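Local coordinates for protein glutathione-independent glyoxalase DJ-1 (Schizosaccharomyces pombe, PDB 4QYT) that converts methylglyoxal to D-lactate in a single glutathione-independent step and is involved in protection against reactive oxygen species, at residues A179-D182 with K183-V187; T160-G163 with P164-M168; A67-F70 with A71-D75; A86-L89 with S90-F94; A57-S60 with Y61-P65. One frame throughout, in Å; residues are numbered along the deposited sequence.

Interaction 1: residues A179-D182 with K183-V187; sequences ASKD and KYNAV
S180 O accepts Y184 N at 2.8 Å in a bond that is nearly straight, with 172° at the hydrogen. It is the shortest direct bond of an N-cap motif: S180 immediately precedes helix 181-190. The same serine gives its hydroxyl to the cap, since its OG accepts K183 N at 3.0 Å with 161° at the hydrogen. S180 therefore serves two successive N-H groups of the first turn, one through its backbone carbonyl and one through its side chain. The next helical bonds follow in step, N185 N to K181 O at 2.9 Å and A186 N to D182 O at 3.2 Å.

Just before the cap, A179 leans its methyl against the start of the Y184 side chain, CB to CB 4.3 Å. Beyond its CB the Y184 ring leads away and packs on L172, L175 and E176 of helix 167-178, so this last helix is laid against its predecessor right after the short link between them.

On the exposed flank K181 and N185, one turn apart, come together obliquely, with K181 CG 3.7 Å from N185 ND2. The K181 chain runs extended and bends at its last torsion (chi4 78°), which swings the ammonium toward a bound water. That single water closes the gap: it accepts from K181 NZ at 3.1 Å and donates to N185 OD1 at 2.6 Å.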
loop_
_atom_site.group_PDB
_atom_site.type_symbol
_atom_site.label_atom_id
_atom_site.label_comp_id
_atom_site.label_asym_id
_atom_site.label_seq_id
_atom_site.Cartn_x
_atom_site.Cartn_y
_atom_site.Cartn_z
ATOM N N ALA A 179 -11.556 -12.071 -12.854
ATOM C CA ALA A 179 -11.029 -11.587 -14.109
ATOM C C ALA A 179 -10.815 -12.746 -15.058
ATOM O O ALA A 179 -10.432 -13.847 -14.663
ATOM C CB ALA A 179 -9.719 -10.835 -13.898
ATOM N N SER A 180 -10.937 -12.452 -16.342
ATOM C CA SER A 180 -10.441 -13.404 -17.347
ATOM C C SER A 180 -8.939 -13.621 -17.128
ATOM O O SER A 180 -8.218 -12.744 -16.615
ATOM C CB SER A 180 -10.662 -12.898 -18.763
ATOM O OG SER A 180 -9.882 -11.746 -19.004
ATOM N N LYS A 181 -8.436 -14.751 -17.618
ATOM C CA LYS A 181 -6.999 -15.027 -17.571
ATOM C C LYS A 181 -6.252 -13.920 -18.295
ATOM O O LYS A 181 -5.194 -13.444 -17.851
ATOM C CB LYS A 181 -6.694 -16.399 -18.191
ATOM C CG LYS A 181 -5.234 -16.794 -18.104
ATOM C CD LYS A 181 -5.007 -18.191 -18.661
ATOM C CE LYS A 181 -3.557 -18.630 -18.500
ATOM N NZ LYS A 181 -3.249 -19.073 -17.109
ATOM N N ASP A 182 -6.795 -13.484 -19.419
ATOM C CA ASP A 182 -6.177 -12.426 -20.192
ATOM C C ASP A 182 -6.033 -11.124 -19.398
ATOM O O ASP A 182 -4.952 -10.515 -19.372
ATOM C CB ASP A 182 -6.892 -12.235 -21.541
ATOM C CG ASP A 182 -6.132 -11.323 -22.482
ATOM O OD1 ASP A 182 -5.309 -11.864 -23.322
ATOM O OD2 ASP A 182 -6.593 -10.171 -22.619
ATOM N N LYS A 183 -7.097 -10.719 -18.717
ATOM C CA LYS A 183 -7.050 -9.498 -17.926
ATOM C C LYS A 183 -6.162 -9.661 -16.711
ATOM O O LYS A 183 -5.395 -8.757 -16.352
ATOM C CB LYS A 183 -8.445 -9.110 -17.467
ATOM C CG LYS A 183 -8.424 -8.160 -16.282
ATOM C CD LYS A 183 -8.519 -6.727 -16.754
ATOM C CE LYS A 183 -9.881 -6.520 -17.390
ATOM N NZ LYS A 183 -10.209 -5.085 -17.577
ATOM N N TYR A 184 -6.307 -10.789 -16.037
ATOM C CA TYR A 184 -5.453 -11.088 -14.901
ATOM C C TYR A 184 -3.988 -10.956 -15.278
ATOM O O TYR A 184 -3.185 -10.291 -14.602
ATOM C CB TYR A 184 -5.752 -12.469 -14.342
ATOM C CG TYR A 184 -4.851 -12.808 -13.182
ATOM C CD1 TYR A 184 -5.139 -12.356 -11.900
ATOM C CD2 TYR A 184 -3.682 -13.495 -13.346
ATOM C CE1 TYR A 184 -4.310 -12.618 -10.811
ATOM C CE2 TYR A 184 -2.818 -13.704 -12.293
ATOM C CZ TYR A 184 -3.162 -13.303 -11.012
ATOM O OH TYR A 184 -2.307 -13.549 -9.943
ATOM N N ASN A 185 -3.624 -11.567 -16.389
ATOM C CA ASN A 185 -2.213 -11.604 -16.760
ATOM C C ASN A 185 -1.677 -10.206 -17.065
ATOM O O ASN A 185 -0.531 -9.868 -16.744
ATOM C CB ASN A 185 -1.987 -12.523 -17.967
ATOM C CG ASN A 185 -2.063 -13.995 -17.611
ATOM O OD1 ASN A 185 -2.000 -14.395 -16.443
ATOM N ND2 ASN A 185 -2.190 -14.823 -18.642
ATOM N N ALA A 186 -2.495 -9.392 -17.710
ATOM C CA ALA A 186 -2.094 -8.047 -18.073
ATOM C C ALA A 186 -1.895 -7.258 -16.769
ATOM O O ALA A 186 -0.920 -6.488 -16.632
ATOM C CB ALA A 186 -3.154 -7.378 -18.905
ATOM N N VAL A 187 -2.864 -7.295 -15.846
ATOM C CA VAL A 187 -2.703 -6.548 -14.579
ATOM C C VAL A 187 -1.458 -7.042 -13.874
ATOM O O VAL A 187 -0.641 -6.231 -13.391
ATOM C CB VAL A 187 -3.950 -6.660 -13.700
ATOM C CG1 VAL A 187 -3.688 -6.073 -12.338
ATOM C CG2 VAL A 187 -5.124 -5.953 -14.381
HETATM O O HOH W 1 -2.501 -16.680 -15.244
#

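Interaction 2: residues T160-G163 with P164-M168; sequences TSQG and PGTAM
The flat peptide carbonyl of G163 is met over a face rather than in its plane: T166 N hydrogen-bonds to G163 O at 2.9 Å, standing 55° out of that plane. This bond closes a tight, helical-type (type I/III) turn, with P164 and G165 at its two corners. A second bond, A167 N to P164 O at 3.2 Å, carries the chain on into helix 167-178.

The side chain of T166 ties the turn back to strand 158-161. Its OG1 lies between the backbone N and the carbonyl carbon (chi1 66°), from where it takes G163 N at 3.0 Å and donates to S161 OG at 2.7 Å. S161 OG also bonds to P151 O, so the buried hydroxyls form a relay from the turn to the loop before strand 152-155. Together these contacts make the strand-turn-helix passage at the edge of the inferred active site of this DJ-1/PfpI fold: the P164 ring touches E19, and G163 comes close to H133, both inferred catalytic residues. The same turn takes part in the dimer interface. G165 makes backbone hydrogen bonds to the second subunit, and S192 of that subunit packs on T166 and Q162, whose amide nitrogen is held by Y147 and D149.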
loop_
_atom_site.group_PDB
_atom_site.type_symbol
_atom_site.label_atom_id
_atom_site.label_comp_id
_atom_site.label_asym_id
_atom_site.label_seq_id
_atom_site.Cartn_x
_atom_site.Cartn_y
_atom_site.Cartn_z
ATOM N N THR A 160 -8.120 -15.744 2.472
ATOM C CA THR A 160 -7.465 -15.155 3.638
ATOM C C THR A 160 -5.961 -15.052 3.416
ATOM O O THR A 160 -5.397 -15.737 2.560
ATOM C CB THR A 160 -7.809 -15.921 4.933
ATOM O OG1 THR A 160 -7.377 -17.280 4.848
ATOM C CG2 THR A 160 -9.264 -15.821 5.268
ATOM N N SER A 161 -5.337 -14.098 4.103
ATOM C CA SER A 161 -3.930 -13.808 3.889
ATOM C C SER A 161 -3.285 -13.205 5.125
ATOM O O SER A 161 -3.956 -12.843 6.061
ATOM C CB SER A 161 -3.808 -12.889 2.693
ATOM O OG SER A 161 -2.509 -12.678 2.229
ATOM N N GLN A 162 -1.959 -13.221 5.171
ATOM C CA GLN A 162 -1.238 -13.059 6.428
ATOM C C GLN A 162 -0.971 -11.620 6.875
ATOM O O GLN A 162 -1.072 -11.320 8.072
ATOM C CB GLN A 162 0.092 -13.803 6.345
ATOM C CG GLN A 162 -0.097 -15.316 6.228
ATOM C CD GLN A 162 1.186 -16.083 6.356
ATOM O OE1 GLN A 162 2.142 -15.851 5.618
ATOM N NE2 GLN A 162 1.220 -17.017 7.308
ATOM N N GLY A 163 -0.506 -10.735 6.006
ATOM C CA GLY A 163 0.018 -9.482 6.516
ATOM C C GLY A 163 0.346 -8.483 5.456
ATOM O O GLY A 163 0.072 -8.690 4.284
ATOM N N PRO A 164 0.967 -7.372 5.859
ATOM C CA PRO A 164 1.266 -6.353 4.859
ATOM C C PRO A 164 2.098 -6.881 3.735
ATOM O O PRO A 164 1.878 -6.526 2.592
ATOM C CB PRO A 164 1.985 -5.260 5.663
ATOM C CG PRO A 164 1.770 -5.580 7.059
ATOM C CD PRO A 164 1.303 -6.961 7.231
ATOM N N GLY A 165 3.038 -7.770 4.033
ATOM C CA GLY A 165 3.876 -8.347 2.982
ATOM C C GLY A 165 3.151 -9.206 1.978
ATOM O O GLY A 165 3.677 -9.429 0.903
ATOM N N THR A 166 1.960 -9.690 2.331
ATOM C CA THR A 166 1.193 -10.552 1.428
ATOM C C THR A 166 -0.006 -9.821 0.826
ATOM O O THR A 166 -0.788 -10.463 0.112
ATOM C CB THR A 166 0.721 -11.823 2.126
ATOM O OG1 THR A 166 -0.228 -11.501 3.138
ATOM C CG2 THR A 166 1.860 -12.562 2.720
ATOM N N ALA A 167 -0.105 -8.503 1.014
ATOM C CA ALA A 167 -1.277 -7.778 0.531
ATOM C C ALA A 167 -1.397 -7.793 -0.986
ATOM O O ALA A 167 -2.510 -7.874 -1.518
ATOM C CB ALA A 167 -1.281 -6.391 1.084
ATOM N N MET A 168 -0.274 -7.714 -1.691
ATOM C CA MET A 168 -0.325 -7.800 -3.137
ATOM C C MET A 168 -0.773 -9.185 -3.621
ATOM O O MET A 168 -1.647 -9.311 -4.474
ATOM C CB MET A 168 1.021 -7.421 -3.774
ATOM C CG MET A 168 1.392 -5.944 -3.602
ATOM S SD MET A 168 0.293 -4.797 -4.449
ATOM C CE MET A 168 0.782 -5.131 -6.126
#

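Interaction 3: residues A67-F70 with A71-D75; sequences ADDF and AKQYD. With EDO (1,2-ethanediol), chain F.
D69 OD2 accepts Q73 NE2, four residues on, at 2.8 Å. The donor stands 39° out of the carboxylate plane, while the oxygen lies close to the plane of the Q73 amide. The other carboxylate oxygen works through a water, which donates to D69 OD1 at 2.7 Å and accepts from K72 NZ at 2.7 Å. Carboxylate and ammonium stay 4.4 Å apart, D69 OD1 to K72 NZ, so their opposite charges are bridged rather than directly paired. In the backbone, F70 O is gripped twice, by Q73 N from above the carbonyl plane and by Y74 N nearly head-on, each at 2.9 Å.

Helix 67-73 belongs to the beta-alpha-beta crossover joining strand 59-60 to strand 76-79, which run parallel in the central sheet with two strands between them. Its inner side is aromatic. F70 has CG anti to the backbone N (chi1 -176°), which sets the ring beside its own carbonyl carbon and brings one face against Y74. Y74 CD2 sits over the centre of that F70 face, 3.6 Å from F70 CE2, with the ring planes oblique at 44°. Y74 CB adds an off-centre CH-pi contact to the same ring. Beyond it, F70 meets F10 and C8 of strand 7-12, and the phenol OH of Y74 bonds to D35. At the opposite, N-terminal end D68 N donates to a 1,2-ethanediol, probably from the crystallisation liquor.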
loop_
_atom_site.group_PDB
_atom_site.type_symbol
_atom_site.label_atom_id
_atom_site.label_comp_id
_atom_site.label_asym_id
_atom_site.label_seq_id
_atom_site.Cartn_x
_atom_site.Cartn_y
_atom_site.Cartn_z
ATOM N N ALA A 67 -27.772 -5.898 4.900
ATOM C CA ALA A 67 -26.886 -6.818 4.206
ATOM C C ALA A 67 -27.447 -7.305 2.880
ATOM O O ALA A 67 -26.708 -7.502 1.902
ATOM C CB ALA A 67 -26.468 -7.971 5.104
ATOM N N ASP A 68 -28.771 -7.552 2.844
ATOM C CA ASP A 68 -29.380 -7.918 1.573
ATOM C C ASP A 68 -29.201 -6.789 0.557
ATOM O O ASP A 68 -28.936 -7.059 -0.623
ATOM C CB ASP A 68 -30.863 -8.234 1.736
ATOM C CG ASP A 68 -31.132 -9.614 2.354
ATOM O OD1 ASP A 68 -30.235 -10.471 2.351
ATOM O OD2 ASP A 68 -32.304 -9.863 2.717
ATOM N N ASP A 69 -29.332 -5.519 0.986
ATOM C CA ASP A 69 -29.127 -4.430 0.048
ATOM C C ASP A 69 -27.676 -4.357 -0.410
ATOM O O ASP A 69 -27.368 -4.062 -1.567
ATOM C CB ASP A 69 -29.644 -3.104 0.593
ATOM C CG ASP A 69 -29.891 -2.121 -0.533
ATOM O OD1 ASP A 69 -30.843 -2.374 -1.295
ATOM O OD2 ASP A 69 -29.154 -1.137 -0.654
ATOM N N PHE A 70 -26.763 -4.603 0.536
ATOM C CA PHE A 70 -25.352 -4.688 0.213
ATOM C C PHE A 70 -25.103 -5.705 -0.881
ATOM O O PHE A 70 -24.373 -5.450 -1.847
ATOM C CB PHE A 70 -24.552 -5.032 1.469
ATOM C CG PHE A 70 -23.069 -5.045 1.235
ATOM C CD1 PHE A 70 -22.439 -6.149 0.709
ATOM C CD2 PHE A 70 -22.288 -3.987 1.632
ATOM C CE1 PHE A 70 -21.062 -6.194 0.555
ATOM C CE2 PHE A 70 -20.904 -4.022 1.541
ATOM C CZ PHE A 70 -20.291 -5.133 1.014
ATOM N N ALA A 71 -25.736 -6.872 -0.751
ATOM C CA ALA A 71 -25.553 -7.925 -1.721
ATOM C C ALA A 71 -26.136 -7.607 -3.090
ATOM O O ALA A 71 -25.716 -8.154 -4.103
ATOM C CB ALA A 71 -26.162 -9.223 -1.196
ATOM N N LYS A 72 -27.078 -6.672 -3.129
ATOM C CA LYS A 72 -27.581 -6.162 -4.401
ATOM C C LYS A 72 -26.617 -5.188 -5.074
ATOM O O LYS A 72 -26.738 -4.936 -6.264
ATOM C CB LYS A 72 -28.905 -5.436 -4.208
ATOM C CG LYS A 72 -30.049 -6.339 -3.804
ATOM C CD LYS A 72 -31.314 -5.564 -3.479
ATOM C CE LYS A 72 -32.452 -6.437 -2.982
ATOM N NZ LYS A 72 -33.619 -5.576 -2.632
ATOM N N GLN A 73 -25.680 -4.642 -4.330
ATOM C CA GLN A 73 -24.748 -3.625 -4.813
ATOM C C GLN A 73 -23.345 -4.142 -5.082
ATOM O O GLN A 73 -22.652 -3.577 -5.946
ATOM C CB GLN A 73 -24.660 -2.458 -3.823
ATOM C CG GLN A 73 -25.971 -1.725 -3.642
ATOM C CD GLN A 73 -25.815 -0.507 -2.758
ATOM O OE1 GLN A 73 -24.962 0.343 -2.991
ATOM N NE2 GLN A 73 -26.635 -0.410 -1.713
ATOM N N TYR A 74 -22.891 -5.132 -4.335
ATOM C CA TYR A 74 -21.494 -5.570 -4.360
ATOM C C TYR A 74 -21.419 -7.063 -4.525
ATOM O O TYR A 74 -22.275 -7.811 -4.049
ATOM C CB TYR A 74 -20.760 -5.151 -3.068
ATOM C CG TYR A 74 -20.689 -3.684 -2.865
ATOM C CD1 TYR A 74 -19.823 -2.885 -3.606
ATOM C CD2 TYR A 74 -21.466 -3.059 -1.919
ATOM C CE1 TYR A 74 -19.760 -1.513 -3.418
ATOM C CE2 TYR A 74 -21.410 -1.702 -1.712
ATOM C CZ TYR A 74 -20.570 -0.909 -2.494
ATOM O OH TYR A 74 -20.537 0.453 -2.267
ATOM N N ASP A 75 -20.352 -7.504 -5.192
ATOM C CA ASP A 75 -20.053 -8.918 -5.376
ATOM C C ASP A 75 -18.881 -9.422 -4.563
ATOM O O ASP A 75 -18.742 -10.638 -4.375
ATOM C CB ASP A 75 -19.777 -9.183 -6.878
ATOM C CG ASP A 75 -20.867 -8.646 -7.735
ATOM O OD1 ASP A 75 -22.008 -9.139 -7.579
ATOM O OD2 ASP A 75 -20.646 -7.626 -8.418
HETATM C C1 EDO F . -30.344 -9.494 5.578
HETATM O O1 EDO F . -30.381 -8.117 5.165
HETATM C C2 EDO F . -30.251 -9.659 7.083
HETATM O O2 EDO F . -28.877 -9.616 7.509
HETATM O O HOH W 2 -32.669 -4.154 -0.526
#

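Interaction 4: residues A86-L89 with S90-F94; sequences AKTL and STTPF
Three successive hydroxyls round the C-terminal end of helix 83-90 bond back to main-chain carbonyls four residues earlier, at its short junction with helix 93-102. S90 OG donates to A86 O at 2.8 Å, T91 OG1 to K87 O at 2.7 Å and T92 OG1 to T88 O at 2.7 Å. In S90 and T91 the oxygen lies between the backbone N and the carbonyl carbon (chi1 68° and 63°), hanging over the preceding turn. T92 has already left the helical path, and it turns OG1 beside its own backbone N (chi1 -60°) to regain the T88 carbonyl.

The backbone bonds share some of these acceptors. A86 O takes S90 N at 2.9 Å from the face of its plane opposite that used by the hydroxyl. T88 O is likewise reached from both faces, by T92 OG1 and by T91 N at 3.2 Å. T91 N also makes a weak bond to K87 O, and T92 N donates to L89 O at 3.2 Å. The bonding thus slips from four-residue to three-residue spacing as helix 83-90 ends: for K87 O and T88 O the hydroxyls take the place of the weak or missing four-residue N-H bond, while A86 O has both.

T92 then occupies the N-cap position of helix 93-102, without a capping bond from its side chain. On the inner side, L89 packs on F10 and A12 of strand 7-12 and V39 of strand 34-39. S90 O is held by T122 OG1 and by Q96 NE2 of helix 93-102, while F94 of that helix meets the Y61 ring edge-to-face.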
loop_
_atom_site.group_PDB
_atom_site.type_symbol
_atom_site.label_atom_id
_atom_site.label_comp_id
_atom_site.label_asym_id
_atom_site.label_seq_id
_atom_site.Cartn_x
_atom_site.Cartn_y
_atom_site.Cartn_z
ATOM N N ALA A 86 -9.391 -3.922 12.340
ATOM C CA ALA A 86 -9.932 -5.273 12.331
ATOM C C ALA A 86 -10.842 -5.490 13.545
ATOM O O ALA A 86 -11.819 -6.244 13.420
ATOM C CB ALA A 86 -8.789 -6.286 12.343
ATOM N N LYS A 87 -10.473 -4.961 14.726
ATOM C CA LYS A 87 -11.327 -5.101 15.891
ATOM C C LYS A 87 -12.691 -4.516 15.566
ATOM O O LYS A 87 -13.729 -5.171 15.765
ATOM C CB LYS A 87 -10.690 -4.416 17.085
ATOM C CG LYS A 87 -11.579 -4.440 18.319
ATOM C CD LYS A 87 -10.929 -3.757 19.529
ATOM C CE LYS A 87 -11.446 -4.285 20.849
ATOM N NZ LYS A 87 -12.918 -4.512 20.837
ATOM N N THR A 88 -12.701 -3.318 15.006
ATOM C CA THR A 88 -13.976 -2.690 14.688
ATOM C C THR A 88 -14.747 -3.474 13.635
ATOM O O THR A 88 -15.917 -3.809 13.812
ATOM C CB THR A 88 -13.716 -1.259 14.256
ATOM O OG1 THR A 88 -13.221 -0.569 15.376
ATOM C CG2 THR A 88 -14.955 -0.612 13.748
ATOM N N LEU A 89 -14.093 -3.788 12.511
ATOM C CA LEU A 89 -14.831 -4.442 11.420
ATOM C C LEU A 89 -15.355 -5.807 11.845
ATOM O O LEU A 89 -16.497 -6.170 11.540
ATOM C CB LEU A 89 -13.953 -4.513 10.168
ATOM C CG LEU A 89 -13.614 -3.176 9.515
ATOM C CD1 LEU A 89 -12.638 -3.360 8.388
ATOM C CD2 LEU A 89 -14.847 -2.449 9.036
ATOM N N SER A 90 -14.512 -6.583 12.513
ATOM C CA SER A 90 -14.855 -7.951 12.877
ATOM C C SER A 90 -16.016 -7.979 13.877
ATOM O O SER A 90 -16.686 -9.014 13.976
ATOM C CB SER A 90 -13.672 -8.743 13.416
ATOM O OG SER A 90 -13.258 -8.231 14.672
ATOM N N THR A 91 -16.233 -6.899 14.627
ATOM C CA THR A 91 -17.261 -6.866 15.650
ATOM C C THR A 91 -18.429 -5.988 15.230
ATOM O O THR A 91 -19.276 -5.649 16.048
ATOM C CB THR A 91 -16.679 -6.383 16.987
ATOM O OG1 THR A 91 -16.185 -5.044 16.896
ATOM C CG2 THR A 91 -15.627 -7.342 17.510
ATOM N N THR A 92 -18.547 -5.721 13.932
ATOM C CA THR A 92 -19.706 -4.985 13.426
ATOM C C THR A 92 -20.690 -5.961 12.829
ATOM O O THR A 92 -20.353 -6.618 11.845
ATOM C CB THR A 92 -19.242 -3.989 12.365
ATOM O OG1 THR A 92 -18.316 -3.066 12.916
ATOM C CG2 THR A 92 -20.371 -3.191 11.792
ATOM N N PRO A 93 -21.931 -6.065 13.334
ATOM C CA PRO A 93 -22.862 -7.038 12.757
ATOM C C PRO A 93 -23.055 -6.888 11.270
ATOM O O PRO A 93 -23.165 -7.903 10.589
ATOM C CB PRO A 93 -24.132 -6.846 13.605
ATOM C CG PRO A 93 -23.577 -6.438 14.943
ATOM C CD PRO A 93 -22.422 -5.526 14.622
ATOM N N PHE A 94 -23.125 -5.656 10.751
ATOM C CA PHE A 94 -23.316 -5.494 9.320
ATOM C C PHE A 94 -22.256 -6.251 8.517
ATOM O O PHE A 94 -22.561 -6.896 7.509
ATOM C CB PHE A 94 -23.289 -4.025 8.985
ATOM C CG PHE A 94 -23.495 -3.712 7.520
ATOM C CD1 PHE A 94 -24.771 -3.528 7.036
ATOM C CD2 PHE A 94 -22.437 -3.556 6.628
ATOM C CE1 PHE A 94 -24.990 -3.202 5.713
ATOM C CE2 PHE A 94 -22.655 -3.224 5.295
ATOM C CZ PHE A 94 -23.938 -3.021 4.852
#

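Interaction 5: residues A57-S60 with Y61-P65; sequences ANRS and YKEIP
R59 and E63 form a salt bridge across the end of strand 59-60. R59 NE donates to E63 OE1 at 2.8 Å, almost straight at 168°, and R59 NH2 adds a weak bond to the same oxygen at 3.3 Å. OE1 lies at the edge of the guanidinium, in its plane, yet the carboxylate is turned by 53° against that plane, so the pairing is one oxygen on two nitrogens. The second oxygen, E63 OE2, takes the backbone N of S60 at 2.9 Å.

One layer out, I64 covers a face of the guanidinium: its CG1 stands 3.6 Å above the plane, toward the rim. A water accepts from R59 NH2 at 2.9 Å and donates to E63 O, linking the arginine to the backbone as well, while R59 NH1 goes outward to Q73 and Y74. A bend at chi3 (67°) in the arginine brings the NE edge of its guanidinium to E63 OE1.

The backbone that positions E63 is a 3-10 turn started by S60. S60 OG accepts K62 N at 3.1 Å, an ST turn, and S60 O accepts E63 N at 3.0 Å; these bonds set the glutamate against the strand end. R59 itself is anchored by backbone bonds to S36 and Y38 of strand 34-39, its neighbour in the sheet.

With OE1 on the guanidinium and OE2 on the S60 N-H, both carboxylate oxygens face donors, which would probably stabilise E63 as the anion; at the surface, solvent is expected to temper the strength of the pair.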
loop_
_atom_site.group_PDB
_atom_site.type_symbol
_atom_site.label_atom_id
_atom_site.label_comp_id
_atom_site.label_asym_id
_atom_site.label_seq_id
_atom_site.Cartn_x
_atom_site.Cartn_y
_atom_site.Cartn_z
ATOM N N ALA A 57 -13.038 8.029 2.905
ATOM C CA ALA A 57 -13.691 6.888 2.299
ATOM C C ALA A 57 -14.736 7.387 1.321
ATOM O O ALA A 57 -15.313 8.460 1.486
ATOM C CB ALA A 57 -14.315 6.016 3.345
ATOM N N ASN A 58 -15.073 6.554 0.341
ATOM C CA ASN A 58 -16.123 6.927 -0.607
ATOM C C ASN A 58 -17.515 6.980 -0.008
ATOM O O ASN A 58 -18.341 7.785 -0.425
ATOM C CB ASN A 58 -16.177 5.907 -1.761
ATOM C CG ASN A 58 -14.938 5.834 -2.603
ATOM O OD1 ASN A 58 -14.434 4.768 -2.852
ATOM N ND2 ASN A 58 -14.409 6.971 -3.007
ATOM N N ARG A 59 -17.787 6.042 0.892
ATOM C CA ARG A 59 -19.105 5.823 1.480
ATOM C C ARG A 59 -18.969 5.549 2.963
ATOM O O ARG A 59 -17.935 5.061 3.415
ATOM C CB ARG A 59 -19.838 4.649 0.823
ATOM C CG ARG A 59 -19.929 4.731 -0.685
ATOM C CD ARG A 59 -20.842 3.648 -1.240
ATOM N NE ARG A 59 -22.223 3.877 -0.837
ATOM C CZ ARG A 59 -23.245 3.121 -1.169
ATOM N NH1 ARG A 59 -23.053 1.932 -1.676
ATOM N NH2 ARG A 59 -24.469 3.571 -0.954
ATOM N N SER A 60 -20.058 5.795 3.689
ATOM C CA SER A 60 -20.279 5.206 4.988
ATOM C C SER A 60 -21.185 3.994 4.849
ATOM O O SER A 60 -22.145 4.016 4.092
ATOM C CB SER A 60 -20.960 6.213 5.909
ATOM O OG SER A 60 -21.415 5.563 7.081
ATOM N N TYR A 61 -20.951 2.962 5.656
ATOM C CA TYR A 61 -21.827 1.803 5.647
ATOM C C TYR A 61 -23.257 2.171 6.024
ATOM O O TYR A 61 -24.186 1.449 5.672
ATOM C CB TYR A 61 -21.329 0.663 6.519
ATOM C CG TYR A 61 -21.632 0.752 7.985
ATOM C CD1 TYR A 61 -21.175 1.769 8.784
ATOM C CD2 TYR A 61 -22.334 -0.259 8.613
ATOM C CE1 TYR A 61 -21.406 1.797 10.144
ATOM C CE2 TYR A 61 -22.561 -0.251 9.977
ATOM C CZ TYR A 61 -22.122 0.803 10.738
ATOM O OH TYR A 61 -22.337 0.818 12.108
ATOM N N LYS A 62 -23.445 3.288 6.721
ATOM C CA LYS A 62 -24.775 3.704 7.129
ATOM C C LYS A 62 -25.661 4.067 5.953
ATOM O O LYS A 62 -26.881 4.165 6.078
ATOM C CB LYS A 62 -24.697 4.844 8.129
ATOM C CG LYS A 62 -23.990 4.473 9.425
ATOM C CD LYS A 62 -24.014 5.536 10.506
ATOM C CE LYS A 62 -23.140 5.093 11.680
ATOM N NZ LYS A 62 -22.818 6.165 12.648
ATOM N N GLU A 63 -25.043 4.249 4.790
ATOM C CA GLU A 63 -25.761 4.489 3.537
ATOM C C GLU A 63 -26.482 3.262 3.009
ATOM O O GLU A 63 -27.286 3.368 2.063
ATOM C CB GLU A 63 -24.832 4.975 2.432
ATOM C CG GLU A 63 -24.171 6.304 2.718
ATOM C CD GLU A 63 -23.037 6.605 1.777
ATOM O OE1 GLU A 63 -23.086 6.183 0.597
ATOM O OE2 GLU A 63 -22.068 7.275 2.214
ATOM N N ILE A 64 -26.148 2.083 3.510
ATOM C CA ILE A 64 -26.596 0.820 2.952
ATOM C C ILE A 64 -27.544 0.191 3.955
ATOM O O ILE A 64 -27.132 -0.083 5.065
ATOM C CB ILE A 64 -25.404 -0.105 2.647
ATOM C CG1 ILE A 64 -24.402 0.598 1.724
ATOM C CG2 ILE A 64 -25.914 -1.391 2.023
ATOM C CD1 ILE A 64 -23.049 -0.098 1.645
ATOM N N PRO A 65 -28.843 0.020 3.609
ATOM C CA PRO A 65 -29.828 -0.210 4.666
ATOM C C PRO A 65 -29.803 -1.589 5.258
ATOM O O PRO A 65 -30.387 -1.787 6.323
ATOM C CB PRO A 65 -31.151 0.122 3.989
ATOM C CG PRO A 65 -30.902 -0.108 2.526
ATOM C CD PRO A 65 -29.494 0.403 2.338
HETATM O O HOH W 3 -27.026 2.276 -0.479
#

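Interactions 3, 4 and 5 form one cluster. Interactions 3 and 5, with centres about 12 Å apart, join through R59 NH1, 2.8 Å from Q73 OE1, and I64 CG2 packs on F70 N. Interaction 4 enters through F94, whose CZ lies 3.7 Å from F70 CD2 and whose CG lies 3.8 Å from Y61 CD2. Interaction 2 stands apart, its centre about 25 Å from those of 3 and 5, and lies beside the inferred active-site residues E19 and H133; interaction 4 lies somewhat farther from that site, with the A86 side chain about 7 Å from that of E19. Interaction 1 starts the helix following the one begun in interaction 2, their centres about 21 Å apart.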